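Local coordinates for minor fimbrium subunit Mfa5 (Porphyromonas gingivalis ATCC 33277, PDB 6TO1), which serves as an accessory subunit at the tip of the minor fimbriae, the surface pili that mediate biofilm formation and adhesion to host cells and other oral bacteria, at residues A96-N101 with I491-G496; V129-Q134 with K214-I219; N218-S223 with K228-M233. All coordinates share one frame; numbering follows the deposited sequence. Where two conformers were deposited one is given.

Contact 1: residues A96-N101 with I491-G496; sequences AVPVAN and IGPDLG
At the end of strand 90-98 of an antiparallel sheet, A96 and P98 meet the cis-proline P493 in the loop between helix 475-480 and strand 498-499. P493 carries nearly the whole contact from the loop side. Its peptide bond with G492 is cis, and the pyrrolidine ring leans on the strand with its CD and CG edge: P493 CD lies 3.4 Å from A96 O, and P493 CG 3.5 Å from the same A96 O. These are carbon-to-carbonyl contacts, close but without a polar donor. Beside them A96 CB touches P493 CD at 4.1 Å, while the ring of P98 comes in two residues further on, its CG 4.4 Å from P493 CB. Two proline rings thus approach loosely, carbon against carbon. The one polar link is a water, which accepts from A96 N at 3.0 Å and donates to G492 O at 3.0 Å; it bridges the amide of A96 to the carbonyl of the cis G492-P493 peptide. G492 itself has a positive phi of 76°, a backbone shape most readily taken by a residue without a side chain. Backbone hydrogen bonds of G492 and D494 with T525 hold the loop to strand 525-526, whose V526 also touches P493. Strand 90-98 is paired with strand 110-119, where A96 rests on V113 and P98 on W111.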
loop_
_atom_site.group_PDB
_atom_site.type_symbol
_atom_site.label_atom_id
_atom_site.label_comp_id
_atom_site.label_asym_id
_atom_site.label_seq_id
_atom_site.Cartn_x
_atom_site.Cartn_y
_atom_site.Cartn_z
ATOM N N ALA A 96 -0.373 -25.609 -0.504
ATOM C CA ALA A 96 -1.361 -26.683 -0.541
ATOM C C ALA A 96 -1.415 -27.326 0.836
ATOM O O ALA A 96 -0.399 -27.827 1.324
ATOM C CB ALA A 96 -1.001 -27.723 -1.601
ATOM N N VAL A 97 -2.592 -27.335 1.450
ATOM C CA VAL A 97 -2.757 -27.902 2.784
ATOM C C VAL A 97 -3.485 -29.245 2.638
ATOM O O VAL A 97 -4.608 -29.278 2.123
ATOM C CB VAL A 97 -3.525 -26.959 3.725
ATOM C CG1 VAL A 97 -3.631 -27.583 5.120
ATOM C CG2 VAL A 97 -2.836 -25.578 3.787
ATOM N N PRO A 98 -2.894 -30.347 3.078
ATOM C CA PRO A 98 -3.612 -31.629 3.007
ATOM C C PRO A 98 -4.891 -31.554 3.821
ATOM O O PRO A 98 -4.914 -31.008 4.926
ATOM C CB PRO A 98 -2.618 -32.632 3.600
ATOM C CG PRO A 98 -1.273 -31.934 3.570
ATOM C CD PRO A 98 -1.563 -30.477 3.691
ATOM N N VAL A 99 -5.958 -32.123 3.271
ATOM C CA VAL A 99 -7.254 -32.130 3.932
ATOM C C VAL A 99 -7.228 -33.257 4.959
ATOM O O VAL A 99 -6.975 -34.417 4.614
ATOM C CB VAL A 99 -8.382 -32.300 2.914
ATOM C CG1 VAL A 99 -9.743 -32.353 3.601
ATOM C CG2 VAL A 99 -8.348 -31.138 1.906
ATOM N N ALA A 100 -7.425 -32.908 6.227
ATOM C CA ALA A 100 -7.305 -33.871 7.314
ATOM C C ALA A 100 -8.158 -33.438 8.498
ATOM O O ALA A 100 -8.507 -32.262 8.652
ATOM C CB ALA A 100 -5.846 -34.037 7.761
ATOM N N ASN A 101 -8.509 -34.426 9.327
ATOM C CA ASN A 101 -9.299 -34.232 10.535
ATOM C C ASN A 101 -10.462 -33.281 10.299
ATOM O O ASN A 101 -10.475 -32.174 10.844
ATOM C CB ASN A 101 -8.400 -33.711 11.654
ATOM C CG ASN A 101 -7.132 -34.515 11.798
ATOM O OD1 ASN A 101 -7.159 -35.674 12.211
ATOM N ND2 ASN A 101 -6.006 -33.909 11.443
ATOM N N ILE A 491 8.785 -25.633 -0.807
ATOM C CA ILE A 491 7.728 -25.279 0.132
ATOM C C ILE A 491 6.834 -26.447 0.555
ATOM O O ILE A 491 6.048 -26.297 1.503
ATOM C CB ILE A 491 6.808 -24.174 -0.416
ATOM C CG1 ILE A 491 6.144 -24.579 -1.739
ATOM C CG2 ILE A 491 7.597 -22.878 -0.630
ATOM C CD1 ILE A 491 4.938 -23.708 -2.044
ATOM N N GLY A 492 6.962 -27.603 -0.069
ATOM C CA GLY A 492 6.180 -28.753 0.322
ATOM C C GLY A 492 4.757 -28.629 -0.171
ATOM O O GLY A 492 4.471 -27.878 -1.109
ATOM N N PRO A 493 3.816 -29.342 0.473
ATOM C CA PRO A 493 4.010 -30.125 1.712
ATOM C C PRO A 493 4.896 -31.353 1.581
ATOM O O PRO A 493 5.460 -31.793 2.596
ATOM C CB PRO A 493 2.578 -30.538 2.091
ATOM C CG PRO A 493 1.813 -30.479 0.824
ATOM C CD PRO A 493 2.411 -29.316 0.051
ATOM N N ASP A 494 5.045 -31.899 0.369
ATOM C CA ASP A 494 5.873 -33.091 0.156
ATOM C C ASP A 494 6.991 -32.751 -0.810
ATOM O O ASP A 494 6.770 -32.692 -2.020
ATOM C CB ASP A 494 5.020 -34.254 -0.363
ATOM C CG ASP A 494 3.881 -34.562 0.557
ATOM O OD1 ASP A 494 2.711 -34.577 0.103
ATOM O OD2 ASP A 494 4.147 -34.746 1.761
ATOM N N LEU A 495 8.197 -32.535 -0.280
ATOM C CA LEU A 495 9.329 -32.263 -1.147
ATOM C C LEU A 495 9.500 -33.368 -2.180
ATOM O O LEU A 495 9.401 -34.552 -1.865
ATOM C CB LEU A 495 10.607 -32.144 -0.323
ATOM C CG LEU A 495 10.552 -31.099 0.785
ATOM C CD1 LEU A 495 11.829 -31.146 1.604
ATOM C CD2 LEU A 495 10.347 -29.728 0.171
ATOM N N GLY A 496 9.788 -32.975 -3.417
ATOM C CA GLY A 496 9.953 -33.923 -4.497
ATOM C C GLY A 496 8.670 -34.470 -5.097
ATOM O O GLY A 496 8.733 -35.368 -5.939
HETATM O O HOH W 1 2.576 -25.876 -0.029
#

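Contact 2: residues V129-Q134 with K214-I219; sequences VMVIDQ and KMARNI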
loop_
_atom_site.group_PDB
_atom_site.type_symbol
_atom_site.label_atom_id
_atom_site.label_comp_id
_atom_site.label_asym_id
_atom_site.label_seq_id
_atom_site.Cartn_x
_atom_site.Cartn_y
_atom_site.Cartn_z
ATOM N N VAL A 129 8.788 22.949 8.171
ATOM C CA VAL A 129 9.554 24.013 8.801
ATOM C C VAL A 129 8.588 24.866 9.599
ATOM O O VAL A 129 7.675 25.480 9.032
ATOM C CB VAL A 129 10.316 24.908 7.805
ATOM C CG1 VAL A 129 11.170 25.908 8.625
ATOM C CG2 VAL A 129 11.165 24.098 6.865
ATOM N N MET A 130 8.786 24.908 10.910
ATOM C CA MET A 130 8.007 25.767 11.781
ATOM C C MET A 130 8.731 27.097 11.911
ATOM O O MET A 130 9.953 27.129 12.101
ATOM C CB MET A 130 7.833 25.126 13.153
ATOM C CG MET A 130 7.006 23.857 13.137
ATOM S SD MET A 130 6.940 23.114 14.780
ATOM C CE MET A 130 5.919 24.276 15.685
ATOM N N VAL A 131 7.967 28.188 11.812
ATOM C CA VAL A 131 8.498 29.570 11.838
ATOM C C VAL A 131 7.714 30.346 12.892
ATOM O O VAL A 131 6.503 30.589 12.716
ATOM C CB VAL A 131 8.363 30.245 10.458
ATOM C CG1 VAL A 131 9.002 31.614 10.441
ATOM C CG2 VAL A 131 8.939 29.331 9.384
ATOM N N ILE A 132 8.395 30.783 13.957
ATOM C CA ILE A 132 7.721 31.388 15.104
ATOM C C ILE A 132 8.181 32.833 15.291
ATOM O O ILE A 132 9.375 33.105 15.436
ATOM C CB ILE A 132 7.926 30.574 16.399
ATOM C CG1 ILE A 132 7.616 29.091 16.145
ATOM C CG2 ILE A 132 7.034 31.119 17.535
ATOM C CD1 ILE A 132 7.656 28.206 17.391
ATOM N N ASP A 133 7.200 33.742 15.312
ATOM C CA ASP A 133 7.331 35.164 15.638
ATOM C C ASP A 133 7.651 35.325 17.120
ATOM O O ASP A 133 6.826 34.967 17.961
ATOM C CB ASP A 133 5.983 35.769 15.263
ATOM C CG ASP A 133 5.877 37.259 15.452
ATOM O OD1 ASP A 133 6.726 37.912 16.096
ATOM O OD2 ASP A 133 4.865 37.780 14.941
ATOM N N GLN A 134 8.860 35.799 17.449
ATOM C CA GLN A 134 9.200 36.186 18.823
ATOM C C GLN A 134 9.431 37.694 18.932
ATOM O O GLN A 134 10.284 38.158 19.702
ATOM C CB GLN A 134 10.418 35.400 19.349
ATOM C CG GLN A 134 11.730 35.621 18.651
ATOM C CD GLN A 134 12.935 35.045 19.436
ATOM O OE1 GLN A 134 12.801 34.105 20.217
ATOM N NE2 GLN A 134 14.101 35.622 19.222
ATOM N N LYS A 214 11.885 33.536 4.431
ATOM C CA LYS A 214 13.045 33.311 3.579
ATOM C C LYS A 214 13.962 32.245 4.166
ATOM O O LYS A 214 14.433 31.362 3.447
ATOM C CB LYS A 214 13.803 34.622 3.369
ATOM C CG LYS A 214 15.156 34.456 2.677
ATOM C CD LYS A 214 15.035 33.914 1.264
ATOM C CE LYS A 214 16.424 33.732 0.619
ATOM N NZ LYS A 214 16.340 33.320 -0.820
ATOM N N MET A 215 14.213 32.292 5.475
ATOM C CA MET A 215 15.026 31.239 6.078
ATOM C C MET A 215 14.362 29.869 5.945
ATOM O O MET A 215 15.038 28.859 5.685
ATOM C CB MET A 215 15.302 31.568 7.541
ATOM C CG MET A 215 16.226 30.540 8.162
ATOM S SD MET A 215 16.694 30.987 9.816
ATOM C CE MET A 215 18.066 32.089 9.429
ATOM N N ALA A 216 13.045 29.810 6.129
ATOM C CA ALA A 216 12.307 28.575 5.898
ATOM C C ALA A 216 12.475 28.075 4.463
ATOM O O ALA A 216 12.630 26.870 4.236
ATOM C CB ALA A 216 10.829 28.802 6.221
ATOM N N ARG A 217 12.455 28.987 3.479
ATOM C CA ARG A 217 12.667 28.566 2.098
ATOM C C ARG A 217 14.092 28.049 1.900
ATOM O O ARG A 217 14.305 27.066 1.183
ATOM C CB ARG A 217 12.382 29.710 1.123
ATOM C CG ARG A 217 10.965 30.170 1.116
ATOM C CD ARG A 217 10.629 30.903 -0.176
ATOM N NE ARG A 217 11.443 32.084 -0.428
ATOM C CZ ARG A 217 12.242 32.241 -1.480
ATOM N NH1 ARG A 217 12.892 33.381 -1.643
ATOM N NH2 ARG A 217 12.403 31.268 -2.371
ATOM N N ASN A 218 15.071 28.681 2.547
ATOM C CA ASN A 218 16.440 28.212 2.448
ATOM C C ASN A 218 16.560 26.806 3.021
ATOM O O ASN A 218 17.220 25.937 2.437
ATOM C CB ASN A 218 17.396 29.142 3.196
ATOM C CG ASN A 218 17.695 30.441 2.440
ATOM O OD1 ASN A 218 17.299 30.646 1.294
ATOM N ND2 ASN A 218 18.423 31.316 3.106
ATOM N N ILE A 219 15.935 26.577 4.172
ATOM C CA ILE A 219 15.985 25.265 4.798
ATOM C C ILE A 219 15.263 24.237 3.945
ATOM O O ILE A 219 15.759 23.128 3.742
ATOM C CB ILE A 219 15.385 25.331 6.212
ATOM C CG1 ILE A 219 16.322 26.115 7.125
ATOM C CG2 ILE A 219 15.174 23.928 6.775
ATOM C CD1 ILE A 219 15.725 26.521 8.444
#
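V129 opens the contact by reaching the helix with both of its methyls. With CG1 anti to the backbone N (chi1 -175°), that methyl lies on A216, 3.8 Å from A216 CB, and CG2 is left to turn to the next helical turn, where it meets I219 CG2 at 4.0 Å. The V129 and I219 side chains pass each other at a slant. Two residues on, V131 points to the same face of the sheet and sets its CG2 3.7 Å from A216 CB. The alanine methyl rests over the two adjacent valine methyls, touching both, and its small size is consistent with the close approach of strand 129-133 and helix 214-219, their axes 9.0 Å apart and nearly antiparallel, at 163°. This is the helix-on-sheet layer of the von Willebrand factor A fold, with helix 209-220 lying over the parallel core strand 126-133. V131 also touches I230 and L232 of strand 227-234, and I219 reaches A173 and V175 of strand 170-177. All four touching residues are buried and their closest contacts are all between aliphatic carbons, so at this point the helix is probably held by shape and exclusion of water, not by directed bonds.

Contact 3: residues N218-S223 with K228-M233; sequences NIMATS and KHIILM
M220 has CG anti to its own backbone N (chi1 -168°) and then bends at both chi2 and chi3, a hooked course that carries its thioether down onto the beginning of the facing strand segment. SD rests 3.7 Å from K228 CB, and the terminal methyl goes further along the strand, with M220 CE 3.1 Å from H229 O and 4.0 Å from I230 CG1. The approach to the carbonyl oxygen is tight for a methyl. K228 takes the other course: its chain is extended beyond CG and runs back past M220 to S223. On the way it lies against the serine hydroxyl, K228 CE standing 3.4 Å from S223 OG. That hydroxyl has its polar partners beyond the contact, in D127 and the A225 backbone amide. These groups belong to an alpha-beta connection of the von Willebrand factor A domain, in which the chain leaves helix 209-220 and turns back into the parallel strand 227-234. A type I beta turn from M220 to S223 makes the first bend, closed by S223 N to M220 O at 2.9 Å. The ammonium group of K228 lies near the carbonyls of this turn: NZ makes a weak hydrogen bond to S223 O at 3.4 Å, and a water that accepts from K228 NZ donates to M220 O at 2.8 Å. The ammonium thus engages both ends of the turn, one directly and one through water. Y356, in the loop before strand 357-362, touches M220 and K228 alike, and H229 pairs through ND1 with H359 NE2.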
loop_
_atom_site.group_PDB
_atom_site.type_symbol
_atom_site.label_atom_id
_atom_site.label_comp_id
_atom_site.label_asym_id
_atom_site.label_seq_id
_atom_site.Cartn_x
_atom_site.Cartn_y
_atom_site.Cartn_z
ATOM N N ASN A 218 15.071 28.681 2.547
ATOM C CA ASN A 218 16.440 28.212 2.448
ATOM C C ASN A 218 16.560 26.806 3.021
ATOM O O ASN A 218 17.220 25.937 2.437
ATOM C CB ASN A 218 17.396 29.142 3.196
ATOM C CG ASN A 218 17.695 30.441 2.440
ATOM O OD1 ASN A 218 17.299 30.646 1.294
ATOM N ND2 ASN A 218 18.423 31.316 3.106
ATOM N N ILE A 219 15.935 26.577 4.172
ATOM C CA ILE A 219 15.985 25.265 4.798
ATOM C C ILE A 219 15.263 24.237 3.945
ATOM O O ILE A 219 15.759 23.128 3.742
ATOM C CB ILE A 219 15.385 25.331 6.212
ATOM C CG1 ILE A 219 16.322 26.115 7.125
ATOM C CG2 ILE A 219 15.174 23.928 6.775
ATOM C CD1 ILE A 219 15.725 26.521 8.444
ATOM N N MET A 220 14.082 24.583 3.441
ATOM C CA MET A 220 13.292 23.632 2.669
ATOM C C MET A 220 13.943 23.275 1.343
ATOM O O MET A 220 13.661 22.197 0.799
ATOM C CB MET A 220 11.897 24.201 2.425
ATOM C CG MET A 220 10.933 23.152 1.893
ATOM S SD MET A 220 10.471 21.972 3.196
ATOM C CE MET A 220 9.214 22.852 4.103
ATOM N N ALA A 221 14.842 24.120 0.835
ATOM C CA ALA A 221 15.508 23.833 -0.433
ATOM C C ALA A 221 16.271 22.512 -0.434
ATOM O O ALA A 221 16.510 21.948 -1.501
ATOM C CB ALA A 221 16.470 24.958 -0.785
ATOM N N THR A 222 16.704 22.023 0.717
ATOM C CA THR A 222 17.429 20.750 0.748
ATOM C C THR A 222 16.510 19.535 0.882
ATOM O O THR A 222 16.989 18.394 0.848
ATOM C CB THR A 222 18.432 20.744 1.903
ATOM O OG1 THR A 222 17.707 20.635 3.135
ATOM C CG2 THR A 222 19.252 22.047 1.901
ATOM N N SER A 223 15.215 19.747 1.022
ATOM C CA SER A 223 14.285 18.654 1.243
ATOM C C SER A 223 14.055 17.863 -0.033
ATOM O O SER A 223 13.873 18.431 -1.113
ATOM C CB SER A 223 12.942 19.202 1.745
ATOM O OG SER A 223 11.915 18.197 1.732
ATOM N N LYS A 228 5.812 19.053 1.627
ATOM C CA LYS A 228 6.665 20.080 2.217
ATOM C C LYS A 228 5.768 21.175 2.762
ATOM O O LYS A 228 5.004 21.796 2.000
ATOM C CB LYS A 228 7.654 20.630 1.180
ATOM C CG LYS A 228 8.655 19.623 0.664
ATOM C CD LYS A 228 9.510 20.179 -0.469
ATOM C CE LYS A 228 10.306 19.074 -1.164
ATOM N NZ LYS A 228 10.921 19.559 -2.431
ATOM N N HIS A 229 5.837 21.393 4.077
ATOM C CA HIS A 229 4.984 22.344 4.772
ATOM C C HIS A 229 5.803 23.397 5.509
ATOM O O HIS A 229 6.821 23.083 6.125
ATOM C CB HIS A 229 4.094 21.662 5.828
ATOM C CG HIS A 229 3.193 20.602 5.290
ATOM N ND1 HIS A 229 1.862 20.831 5.006
ATOM C CD2 HIS A 229 3.422 19.303 4.994
ATOM C CE1 HIS A 229 1.303 19.710 4.583
ATOM N NE2 HIS A 229 2.235 18.772 4.552
ATOM N N ILE A 230 5.339 24.640 5.453
ATOM C CA ILE A 230 5.813 25.717 6.317
ATOM C C ILE A 230 4.655 26.133 7.202
ATOM O O ILE A 230 3.556 26.400 6.701
ATOM C CB ILE A 230 6.346 26.914 5.514
ATOM C CG1 ILE A 230 7.544 26.461 4.689
ATOM C CG2 ILE A 230 6.652 28.093 6.432
ATOM C CD1 ILE A 230 8.023 27.515 3.661
ATOM N N ILE A 231 4.894 26.177 8.511
ATOM C CA ILE A 231 3.899 26.628 9.479
ATOM C C ILE A 231 4.383 27.938 10.095
ATOM O O ILE A 231 5.379 27.949 10.821
ATOM C CB ILE A 231 3.657 25.579 10.585
ATOM C CG1 ILE A 231 3.175 24.260 10.000
ATOM C CG2 ILE A 231 2.683 26.127 11.658
ATOM C CD1 ILE A 231 3.351 23.056 10.998
ATOM N N LEU A 232 3.642 29.024 9.874
ATOM C CA LEU A 232 3.988 30.329 10.418
ATOM C C LEU A 232 3.071 30.652 11.581
ATOM O O LEU A 232 1.850 30.662 11.433
ATOM C CB LEU A 232 3.872 31.420 9.343
ATOM C CG LEU A 232 4.093 32.855 9.758
ATOM C CD1 LEU A 232 5.520 33.109 10.222
ATOM C CD2 LEU A 232 3.707 33.763 8.564
ATOM N N MET A 233 3.666 30.947 12.727
ATOM C CA MET A 233 2.960 31.256 13.960
ATOM C C MET A 233 3.292 32.699 14.308
ATOM O O MET A 233 4.423 33.004 14.708
ATOM C CB MET A 233 3.394 30.294 15.072
ATOM C CG MET A 233 2.944 28.867 14.794
ATOM S SD MET A 233 3.963 27.557 15.508
ATOM C CE MET A 233 3.839 27.972 17.243
HETATM O O HOH W 2 12.695 21.736 -1.828
#

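Contacts 2 and 3 belong together in the von Willebrand factor A domain, their centres about 7 Å apart, while contact 1 lies on the opposite side of the chain's centre, with nearest atoms about 41 Å from contact 3. Helix 209-220 serves both neighbours, which share N218 and I219. Their strands lie side by side in one sheet, and M220 CE packs on V129 CG2 at 3.6 Å. Contact 2 is purely aliphatic core; contact 3, where the chain leaves the helix, adds a lysine ammonium, turn carbonyls and a water. Contact 1, partly buried and joining a strand end to a loop some 390 residues away in sequence, relies on proline carbons and a bridging water.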